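Local coordinates for protein acylneuraminate lyase (Mycoplasma synoviae, PDB 4N4P) that belongs to the dihydrodipicolinate synthetase family of TIM-barrel proteins and assembles from four copies of its chain, at residues K96-E100 with L101-A105; L86-E89 with E90-L94; M66-V69 with A70-N73; H123-E126 with E127-K130. One frame throughout, in Å; residues are numbered along the deposited sequence.

Along the chain the contacts follow in series as 3, 2, 1 and 4. Each joins directly adjoining segments, so none closes a long loop and none nests with or crosses another. Contact 3 lies in the C-terminal half of helix 59-73. Contacts 2 and 1 occupy the start and end of helix 88-100, their centres about 14 Å apart, the latter leading into strand 105-108. Contact 4 lies on helix 118-131. The Tyr-103 hydroxyl ties contact 1 to Met-66 O of contact 3, Leu-94 of contact 2 also touches Met-66, and Ile-88 packs on Tyr-124 of contact 4, so helix 88-100 is held between its two neighbours outside the barrel.

Contact 1. Residues K96-E100 with L101-A105; sequences KLAKE and LKYDA
Leu-101 N donates to Leu-97 O at 2.8 Å, with an N-H...O angle of 145°, as helix 88-100 comes to its end. Two further bonds then fold the chain back on the last turn and define a Schellman motif. Tyr-103 N reaches Ala-98 O at 2.9 Å, and within this wider loop Lys-102 N meets Lys-99 O at 3.0 Å; this donor nitrogen sits well out of the Lys-99 carbonyl plane, consistent with a tight i+3 turn. Lys-102 makes the reversal with a positive phi of 69°. Apolar contacts accompany the turn. Leu-101 CD1 lies 3.6 Å from Leu-97 CG, the two side chains crossing obliquely; Leu-97 holds CG beside its own carbonyl carbon (chi1 -176°), on the side where Leu-101 follows. Ala-98 CB and Tyr-103 CB approach to 4.0 Å, and the Tyr-103 ring turns its edge to Ala-98 O, with CD1 3.5 Å from that oxygen. The Tyr-103 hydroxyl bonds to Met-66 O of helix 59-73, while Lys-99 NZ reaches Asp-133 O. Three carbonyls of the final turn are thus satisfied by the departing chain itself, and the buried tyrosine, tied at its backbone N and its hydroxyl, probably helps set the path into strand 105-108.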
loop_
_atom_site.group_PDB
_atom_site.type_symbol
_atom_site.label_atom_id
_atom_site.label_comp_id
_atom_site.label_asym_id
_atom_site.label_seq_id
_atom_site.Cartn_x
_atom_site.Cartn_y
_atom_site.Cartn_z
ATOM N N LYS A 96 26.183 -9.342 -25.783
ATOM C CA LYS A 96 27.107 -9.587 -26.907
ATOM C C LYS A 96 26.480 -10.420 -27.996
ATOM O O LYS A 96 26.671 -10.141 -29.190
ATOM C CB LYS A 96 28.399 -10.277 -26.417
ATOM C CG LYS A 96 29.247 -9.409 -25.542
ATOM C CD LYS A 96 30.484 -10.176 -25.036
ATOM C CE LYS A 96 31.126 -9.526 -23.807
ATOM N NZ LYS A 96 31.839 -8.234 -24.075
ATOM N N LEU A 97 25.719 -11.449 -27.607
ATOM C CA LEU A 97 25.012 -12.269 -28.585
ATOM C C LEU A 97 23.955 -11.467 -29.351
ATOM O O LEU A 97 23.839 -11.623 -30.564
ATOM C CB LEU A 97 24.355 -13.503 -27.930
ATOM C CG LEU A 97 23.654 -14.489 -28.870
ATOM C CD1 LEU A 97 24.600 -15.069 -29.931
ATOM C CD2 LEU A 97 22.958 -15.626 -28.091
ATOM N N ALA A 98 23.173 -10.647 -28.638
ATOM C CA ALA A 98 22.174 -9.794 -29.272
ATOM C C ALA A 98 22.826 -8.935 -30.359
ATOM O O ALA A 98 22.279 -8.758 -31.435
ATOM C CB ALA A 98 21.492 -8.895 -28.236
ATOM N N LYS A 99 24.008 -8.418 -30.061
ATOM C CA LYS A 99 24.687 -7.548 -31.020
ATOM C C LYS A 99 25.171 -8.359 -32.235
ATOM O O LYS A 99 25.001 -7.945 -33.392
ATOM C CB LYS A 99 25.854 -6.852 -30.333
ATOM C CG LYS A 99 26.784 -6.072 -31.304
ATOM C CD LYS A 99 26.050 -4.961 -32.015
ATOM C CE LYS A 99 27.024 -4.115 -32.885
ATOM N NZ LYS A 99 27.959 -3.314 -32.026
ATOM N N GLU A 100 25.796 -9.492 -31.955
ATOM C CA GLU A 100 26.218 -10.452 -32.989
ATOM C C GLU A 100 25.059 -10.824 -33.918
ATOM O O GLU A 100 25.229 -10.959 -35.150
ATOM C CB GLU A 100 26.829 -11.705 -32.324
ATOM C CG GLU A 100 27.221 -12.816 -33.302
ATOM C CD GLU A 100 27.606 -14.127 -32.622
ATOM O OE1 GLU A 100 28.583 -14.137 -31.847
ATOM O OE2 GLU A 100 26.941 -15.161 -32.876
ATOM N N LEU A 101 23.869 -10.994 -33.335
ATOM C CA LEU A 101 22.715 -11.423 -34.104
ATOM C C LEU A 101 21.936 -10.263 -34.727
ATOM O O LEU A 101 20.914 -10.496 -35.376
ATOM C CB LEU A 101 21.771 -12.286 -33.248
ATOM C CG LEU A 101 22.331 -13.653 -32.853
ATOM C CD1 LEU A 101 21.458 -14.213 -31.742
ATOM C CD2 LEU A 101 22.381 -14.593 -34.050
ATOM N N LYS A 102 22.442 -9.046 -34.518
ATOM C CA LYS A 102 21.924 -7.810 -35.128
ATOM C C LYS A 102 20.554 -7.428 -34.582
ATOM O O LYS A 102 19.701 -6.917 -35.321
ATOM C CB LYS A 102 21.871 -7.903 -36.668
ATOM C CG LYS A 102 23.123 -8.474 -37.336
ATOM C CD LYS A 102 24.155 -7.416 -37.562
ATOM C CE LYS A 102 24.899 -7.673 -38.873
ATOM N NZ LYS A 102 25.318 -6.379 -39.499
ATOM N N TYR A 103 20.347 -7.668 -33.292
ATOM C CA TYR A 103 19.143 -7.160 -32.611
ATOM C C TYR A 103 19.172 -5.636 -32.629
ATOM O O TYR A 103 20.240 -5.025 -32.580
ATOM C CB TYR A 103 19.065 -7.688 -31.152
ATOM C CG TYR A 103 18.411 -9.045 -31.103
ATOM C CD1 TYR A 103 19.103 -10.198 -31.526
ATOM C CD2 TYR A 103 17.075 -9.176 -30.713
ATOM C CE1 TYR A 103 18.477 -11.462 -31.534
ATOM C CE2 TYR A 103 16.442 -10.399 -30.708
ATOM C CZ TYR A 103 17.147 -11.556 -31.137
ATOM O OH TYR A 103 16.504 -12.770 -31.159
ATOM N N ASP A 104 17.993 -5.020 -32.683
ATOM C CA ASP A 104 17.910 -3.560 -32.782
ATOM C C ASP A 104 18.109 -2.881 -31.433
ATOM O O ASP A 104 18.595 -1.733 -31.336
ATOM C CB ASP A 104 16.575 -3.197 -33.418
ATOM C CG ASP A 104 16.476 -3.692 -34.823
ATOM O OD1 ASP A 104 17.185 -3.128 -35.705
ATOM O OD2 ASP A 104 15.718 -4.643 -35.067
ATOM N N ALA A 105 17.726 -3.591 -30.374
ATOM C CA ALA A 105 17.966 -3.124 -29.019
ATOM C C ALA A 105 17.924 -4.308 -28.052
ATOM O O ALA A 105 17.444 -5.400 -28.386
ATOM C CB ALA A 105 16.920 -2.073 -28.574
#

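Contact 2. Residues L86-E89 with E90-L94; sequences LNIE and ETKEL
Asn-87 takes an extended conformation just before helix 88-100; the backbone is helical from Ile-88 on, and the N-H groups of Thr-91, Lys-92 and Glu-93 bond four residues back, an N-capped helix start within the beta-alpha-beta unit of strands 78-82 and 105-108. Thr-91 N bonds to Asn-87 O at 3.1 Å, Lys-92 N to Ile-88 O at 3.0 Å, and Glu-93 N to Glu-89 O. Asn-87 O also accepts from Thr-91 OG1 at 2.9 Å, which comes from above the carbonyl plane; one oxygen is thus gripped twice by the same residue. The cap itself is Asn-87 OD1, which takes the N-H of Glu-90 at 3.0 Å and a nearly straight 171°, although Glu-90 N lies above the Asn-87 amide plane. A chi1 of -169° swings this amide beside its own carbonyl carbon and over the helix start, where it stacks on the Glu-90 carboxylate, their planes 4° apart and Asn-87 ND2 3.3 Å from Glu-90 CD. Glu-89 and Lys-92 run side by side and close a salt bridge, in which NZ meets OE1 on its syn side at 3.1 Å. Ile-88 and Glu-89 also pack against Lys-273 of a second subunit. A water donates to Glu-89 O at 2.7 Å and to Glu-93 OE2 at 3.0 Å.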
loop_
_atom_site.group_PDB
_atom_site.type_symbol
_atom_site.label_atom_id
_atom_site.label_comp_id
_atom_site.label_asym_id
_atom_site.label_seq_id
_atom_site.Cartn_x
_atom_site.Cartn_y
_atom_site.Cartn_z
ATOM N N LEU A 86 19.603 -11.864 -12.544
ATOM C CA LEU A 86 20.533 -11.570 -11.473
ATOM C C LEU A 86 21.944 -12.075 -11.781
ATOM O O LEU A 86 22.886 -11.760 -11.051
ATOM C CB LEU A 86 20.036 -12.140 -10.157
ATOM C CG LEU A 86 18.815 -11.459 -9.554
ATOM C CD1 LEU A 86 18.288 -12.305 -8.393
ATOM C CD2 LEU A 86 19.103 -10.012 -9.134
ATOM N N ASN A 87 22.084 -12.839 -12.862
ATOM C CA ASN A 87 23.394 -13.323 -13.275
ATOM C C ASN A 87 24.010 -12.312 -14.221
ATOM O O ASN A 87 23.693 -12.289 -15.403
ATOM C CB ASN A 87 23.315 -14.701 -13.938
ATOM C CG ASN A 87 24.683 -15.333 -14.122
ATOM O OD1 ASN A 87 25.641 -14.661 -14.511
ATOM N ND2 ASN A 87 24.785 -16.638 -13.846
ATOM N N ILE A 88 24.892 -11.476 -13.689
ATOM C CA ILE A 88 25.457 -10.396 -14.480
ATOM C C ILE A 88 26.361 -10.892 -15.618
ATOM O O ILE A 88 26.324 -10.345 -16.736
ATOM C CB ILE A 88 26.218 -9.388 -13.586
ATOM C CG1 ILE A 88 25.377 -8.955 -12.358
ATOM C CG2 ILE A 88 26.755 -8.216 -14.397
ATOM C CD1 ILE A 88 23.862 -8.753 -12.555
ATOM N N GLU A 89 27.166 -11.926 -15.367
ATOM C CA GLU A 89 28.085 -12.373 -16.426
ATOM C C GLU A 89 27.325 -12.995 -17.594
ATOM O O GLU A 89 27.680 -12.811 -18.760
ATOM C CB GLU A 89 29.176 -13.320 -15.875
ATOM C CG GLU A 89 29.948 -12.770 -14.642
ATOM C CD GLU A 89 30.692 -11.425 -14.857
ATOM O OE1 GLU A 89 31.144 -11.106 -15.997
ATOM O OE2 GLU A 89 30.829 -10.685 -13.842
ATOM N N GLU A 90 26.270 -13.740 -17.290
ATOM C CA GLU A 90 25.396 -14.263 -18.336
ATOM C C GLU A 90 24.710 -13.140 -19.130
ATOM O O GLU A 90 24.649 -13.204 -20.349
ATOM C CB GLU A 90 24.361 -15.224 -17.754
ATOM C CG GLU A 90 24.984 -16.558 -17.347
ATOM C CD GLU A 90 23.962 -17.551 -16.861
ATOM O OE1 GLU A 90 22.762 -17.179 -16.749
ATOM O OE2 GLU A 90 24.377 -18.717 -16.620
ATOM N N THR A 91 24.202 -12.126 -18.430
ATOM C CA THR A 91 23.569 -10.969 -19.068
ATOM C C THR A 91 24.499 -10.274 -20.083
ATOM O O THR A 91 24.100 -9.981 -21.216
ATOM C CB THR A 91 23.077 -9.993 -17.993
ATOM O OG1 THR A 91 22.113 -10.665 -17.164
ATOM C CG2 THR A 91 22.425 -8.740 -18.627
ATOM N N LYS A 92 25.761 -10.082 -19.696
ATOM C CA LYS A 92 26.774 -9.522 -20.598
ATOM C C LYS A 92 27.006 -10.378 -21.853
ATOM O O LYS A 92 27.109 -9.845 -22.960
ATOM C CB LYS A 92 28.091 -9.302 -19.848
ATOM C CG LYS A 92 28.001 -8.303 -18.706
ATOM C CD LYS A 92 29.201 -8.439 -17.774
ATOM C CE LYS A 92 30.496 -8.031 -18.466
ATOM N NZ LYS A 92 31.682 -8.606 -17.754
ATOM N N GLU A 93 27.056 -11.700 -21.695
ATOM C CA GLU A 93 27.160 -12.609 -22.842
ATOM C C GLU A 93 25.932 -12.509 -23.750
ATOM O O GLU A 93 26.050 -12.549 -24.995
ATOM C CB GLU A 93 27.357 -14.062 -22.387
ATOM C CG GLU A 93 28.705 -14.329 -21.721
ATOM C CD GLU A 93 29.882 -14.059 -22.664
ATOM O OE1 GLU A 93 29.862 -14.588 -23.796
ATOM O OE2 GLU A 93 30.815 -13.307 -22.283
ATOM N N LEU A 94 24.747 -12.395 -23.137
ATOM C CA LEU A 94 23.530 -12.216 -23.921
ATOM C C LEU A 94 23.530 -10.878 -24.685
ATOM O O LEU A 94 23.103 -10.831 -25.826
ATOM C CB LEU A 94 22.288 -12.332 -23.021
ATOM C CG LEU A 94 22.047 -13.708 -22.407
ATOM C CD1 LEU A 94 20.704 -13.702 -21.639
ATOM C CD2 LEU A 94 22.016 -14.809 -23.464
HETATM O O HOH W 1 30.210 -12.385 -19.444
#

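Contact 3. Residues M66-V69 with A70-N73; sequences MKLV and AEAN
Met-66 O accepts from Ala-70 N at 3.2 Å, the first of four successive i-to-i+4 backbone bonds that carry this part of helix 59-73. Glu-71 N then meets Lys-67 O at 3.0 Å, Ala-72 N meets Leu-68 O at 2.9 Å, and Asn-73 N meets Val-69 O at 2.8 Å. These lengths, with N-H...O angles between 158° and 170°, show that the regular alpha-helical pattern persists to the end of the segment.

Side chains meet the preceding turn mainly through carbon-to-carbonyl contacts. Glu-71 slants outward and back toward that turn with CG beside its backbone N (chi1 -67°), a setting that brings this methylene to 3.1 Å from Lys-67 O. Ala-72 CB rests 3.4 Å from Leu-68 O, and Asn-73 CB lies 3.2 Å from Val-69 O. This helix is the crossover of a beta-alpha-beta unit that links strand 44-47 to strand 78-82 in the TIM barrel, and Val-69 and Asn-73 pack on Leu-79 of the second strand. On the face toward helix 88-100, Met-66 packs against Leu-94 and Ala-98.

The charged and polar ends look elsewhere. Lys-67 NZ and Glu-71 OE2 remain 6.6 Å apart, too far for an ion pair, and Glu-71 OE1 instead forms a salt bridge with Lys-30 of helix 26-39. Asn-73 OD1 accepts from Val-77 N, joining the C-terminal end of the helix to the loop that leads into strand 78-82.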
loop_
_atom_site.group_PDB
_atom_site.type_symbol
_atom_site.label_atom_id
_atom_site.label_comp_id
_atom_site.label_asym_id
_atom_site.label_seq_id
_atom_site.Cartn_x
_atom_site.Cartn_y
_atom_site.Cartn_z
ATOM N N MET A 66 17.191 -16.625 -28.837
ATOM C CA MET A 66 17.682 -15.420 -29.519
ATOM C C MET A 66 18.129 -15.747 -30.945
ATOM O O MET A 66 17.862 -14.980 -31.893
ATOM C CB MET A 66 18.817 -14.801 -28.737
ATOM C CG MET A 66 18.374 -14.174 -27.413
ATOM S SD MET A 66 19.699 -13.663 -26.336
ATOM C CE MET A 66 20.373 -12.245 -27.225
ATOM N N LYS A 67 18.832 -16.875 -31.096
ATOM C CA LYS A 67 19.287 -17.311 -32.428
ATOM C C LYS A 67 18.127 -17.652 -33.334
ATOM O O LYS A 67 18.077 -17.210 -34.484
ATOM C CB LYS A 67 20.232 -18.521 -32.315
ATOM C CG LYS A 67 21.502 -18.172 -31.651
ATOM C CD LYS A 67 22.191 -19.381 -31.048
ATOM C CE LYS A 67 23.555 -18.998 -30.540
ATOM N NZ LYS A 67 24.372 -18.393 -31.647
ATOM N N LEU A 68 17.180 -18.423 -32.810
ATOM C CA LEU A 68 16.062 -18.909 -33.600
ATOM C C LEU A 68 15.175 -17.767 -34.055
ATOM O O LEU A 68 14.669 -17.789 -35.177
ATOM C CB LEU A 68 15.236 -19.921 -32.812
ATOM C CG LEU A 68 15.864 -21.268 -32.452
ATOM C CD1 LEU A 68 14.973 -21.979 -31.428
ATOM C CD2 LEU A 68 16.120 -22.154 -33.680
ATOM N N VAL A 69 15.004 -16.767 -33.192
ATOM C CA VAL A 69 14.173 -15.620 -33.551
ATOM C C VAL A 69 14.822 -14.794 -34.661
ATOM O O VAL A 69 14.161 -14.410 -35.649
ATOM C CB VAL A 69 13.861 -14.722 -32.319
ATOM C CG1 VAL A 69 13.289 -13.381 -32.755
ATOM C CG2 VAL A 69 12.866 -15.442 -31.390
ATOM N N ALA A 70 16.113 -14.525 -34.500
ATOM C CA ALA A 70 16.838 -13.728 -35.490
ATOM C C ALA A 70 16.833 -14.430 -36.848
ATOM O O ALA A 70 16.627 -13.780 -37.876
ATOM C CB ALA A 70 18.233 -13.453 -35.033
ATOM N N GLU A 71 17.023 -15.750 -36.835
ATOM C CA GLU A 71 16.900 -16.589 -38.040
ATOM C C GLU A 71 15.541 -16.519 -38.705
ATOM O O GLU A 71 15.436 -16.187 -39.890
ATOM C CB GLU A 71 17.272 -18.048 -37.722
ATOM C CG GLU A 71 18.748 -18.191 -37.380
ATOM C CD GLU A 71 19.150 -19.613 -37.004
ATOM O OE1 GLU A 71 18.289 -20.531 -37.039
ATOM O OE2 GLU A 71 20.342 -19.796 -36.671
ATOM N N ALA A 72 14.489 -16.819 -37.944
ATOM C CA ALA A 72 13.124 -16.771 -38.446
ATOM C C ALA A 72 12.708 -15.391 -38.932
ATOM O O ALA A 72 11.999 -15.269 -39.936
ATOM C CB ALA A 72 12.147 -17.250 -37.362
ATOM N N ASN A 73 13.093 -14.365 -38.191
ATOM C CA ASN A 73 12.708 -12.994 -38.559
ATOM C C ASN A 73 13.377 -12.595 -39.881
ATOM O O ASN A 73 12.739 -11.970 -40.722
ATOM C CB ASN A 73 13.122 -12.020 -37.481
ATOM C CG ASN A 73 12.791 -10.596 -37.842
ATOM O OD1 ASN A 73 11.670 -10.294 -38.272
ATOM N ND2 ASN A 73 13.767 -9.719 -37.690
#

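Contact 4. Residues H123-E126 with E127-K130; sequences HYYE and EISK
Ile-128 sits one turn beyond Tyr-124 on helix 118-131, and its side chain runs back toward that ring. Its CB lies 3.8 Å from Tyr-125 O; CG1 comes to 3.3 Å from Tyr-124 O, placed there because it is anti to its own carbonyl carbon (chi1 -55°). The tip, CD1, settles over one face of the Tyr-124 ring, 3.9 Å from the centroid and 15° off the normal, a CH-pi contact displaced toward the rim. CD1 also touches the Tyr-125 ring more loosely. Both tyrosine hydroxyls bond to main-chain carbonyls, Tyr-124 OH to Ile-109 O and Tyr-125 OH to Ala-108 O, so the rings anchor the helix to strand 105-108 and the residue after it, within the beta-alpha-beta unit that continues to strand 136-139.

The polar contacts are spread round the helix. Glu-127 N bonds to His-123 O at 2.9 Å, and Glu-127 OE1 lies near the His-123 ring plane at its CD2-NE2 edge, 3.1 Å from each of these two atoms, with carboxylate and ring planes 74° apart. That oxygen has its salt-bridge partner in Lys-273 of a second subunit. The buried Ser-129 OG donates to Glu-126 O at 2.5 Å, a length whose exact value is doubtful. Lys-130 N adds a weak bond to the same carbonyl, while Lys-130 NZ and Glu-126 OE2 form only a long salt bridge of 3.9 Å. Aromatic and aliphatic groups thus fix one face of the helix to the barrel, and the Glu-127 carboxylate joins it to the second subunit.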
loop_
_atom_site.group_PDB
_atom_site.type_symbol
_atom_site.label_atom_id
_atom_site.label_comp_id
_atom_site.label_asym_id
_atom_site.label_seq_id
_atom_site.Cartn_x
_atom_site.Cartn_y
_atom_site.Cartn_z
ATOM N N HIS A 123 24.750 0.543 -11.078
ATOM C CA HIS A 123 25.972 -0.209 -11.363
ATOM C C HIS A 123 25.692 -1.425 -12.237
ATOM O O HIS A 123 26.494 -1.773 -13.111
ATOM C CB HIS A 123 26.670 -0.641 -10.053
ATOM C CG HIS A 123 28.024 -1.246 -10.276
ATOM N ND1 HIS A 123 29.176 -0.490 -10.329
ATOM C CD2 HIS A 123 28.405 -2.525 -10.506
ATOM C CE1 HIS A 123 30.213 -1.281 -10.554
ATOM N NE2 HIS A 123 29.772 -2.522 -10.669
ATOM N N TYR A 124 24.533 -2.058 -12.012
ATOM C CA TYR A 124 24.078 -3.175 -12.833
ATOM C C TYR A 124 23.923 -2.735 -14.281
ATOM O O TYR A 124 24.454 -3.364 -15.170
ATOM C CB TYR A 124 22.768 -3.661 -12.242
ATOM C CG TYR A 124 21.833 -4.510 -13.067
ATOM C CD1 TYR A 124 20.734 -3.936 -13.734
ATOM C CD2 TYR A 124 21.980 -5.900 -13.101
ATOM C CE1 TYR A 124 19.827 -4.734 -14.457
ATOM C CE2 TYR A 124 21.085 -6.706 -13.803
ATOM C CZ TYR A 124 20.006 -6.132 -14.465
ATOM O OH TYR A 124 19.128 -6.969 -15.132
ATOM N N TYR A 125 23.250 -1.609 -14.523
ATOM C CA TYR A 125 23.106 -1.165 -15.913
ATOM C C TYR A 125 24.446 -0.731 -16.531
ATOM O O TYR A 125 24.732 -1.026 -17.708
ATOM C CB TYR A 125 22.066 -0.071 -15.996
ATOM C CG TYR A 125 20.658 -0.615 -15.937
ATOM C CD1 TYR A 125 20.143 -1.401 -16.986
ATOM C CD2 TYR A 125 19.833 -0.313 -14.864
ATOM C CE1 TYR A 125 18.823 -1.891 -16.936
ATOM C CE2 TYR A 125 18.530 -0.788 -14.803
ATOM C CZ TYR A 125 18.032 -1.570 -15.838
ATOM O OH TYR A 125 16.732 -2.010 -15.755
ATOM N N GLU A 126 25.284 -0.089 -15.721
ATOM C CA GLU A 126 26.654 0.247 -16.139
ATOM C C GLU A 126 27.426 -0.988 -16.618
ATOM O O GLU A 126 28.024 -0.986 -17.684
ATOM C CB GLU A 126 27.423 0.891 -14.990
ATOM C CG GLU A 126 27.094 2.319 -14.720
ATOM C CD GLU A 126 28.092 2.925 -13.770
ATOM O OE1 GLU A 126 27.910 2.798 -12.545
ATOM O OE2 GLU A 126 29.057 3.545 -14.263
ATOM N N GLU A 127 27.432 -2.045 -15.817
ATOM C CA GLU A 127 28.133 -3.264 -16.208
ATOM C C GLU A 127 27.592 -3.843 -17.532
ATOM O O GLU A 127 28.363 -4.256 -18.382
ATOM C CB GLU A 127 28.045 -4.305 -15.102
ATOM C CG GLU A 127 28.856 -3.983 -13.874
ATOM C CD GLU A 127 29.224 -5.240 -13.107
ATOM O OE1 GLU A 127 28.936 -5.292 -11.894
ATOM O OE2 GLU A 127 29.781 -6.177 -13.721
ATOM N N ILE A 128 26.268 -3.876 -17.708
ATOM C CA ILE A 128 25.714 -4.419 -18.957
ATOM C C ILE A 128 26.158 -3.561 -20.157
ATOM O O ILE A 128 26.485 -4.081 -21.212
ATOM C CB ILE A 128 24.164 -4.547 -18.936
ATOM C CG1 ILE A 128 23.707 -5.377 -17.732
ATOM C CG2 ILE A 128 23.655 -5.186 -20.272
ATOM C CD1 ILE A 128 22.187 -5.253 -17.420
ATOM N N SER A 129 26.200 -2.249 -19.970
ATOM C CA SER A 129 26.555 -1.314 -21.052
ATOM C C SER A 129 27.962 -1.527 -21.606
ATOM O O SER A 129 28.201 -1.312 -22.781
ATOM C CB SER A 129 26.437 0.125 -20.554
ATOM O OG SER A 129 27.518 0.456 -19.694
ATOM N N LYS A 130 28.893 -1.939 -20.756
ATOM C CA LYS A 130 30.273 -2.164 -21.203
ATOM C C LYS A 130 30.412 -3.372 -22.120
ATOM O O LYS A 130 31.394 -3.486 -22.852
ATOM C CB LYS A 130 31.191 -2.325 -20.002
ATOM C CG LYS A 130 31.896 -1.056 -19.563
ATOM C CD LYS A 130 31.078 -0.224 -18.628
ATOM C CE LYS A 130 31.979 0.552 -17.668
ATOM N NZ LYS A 130 31.137 1.425 -16.789
#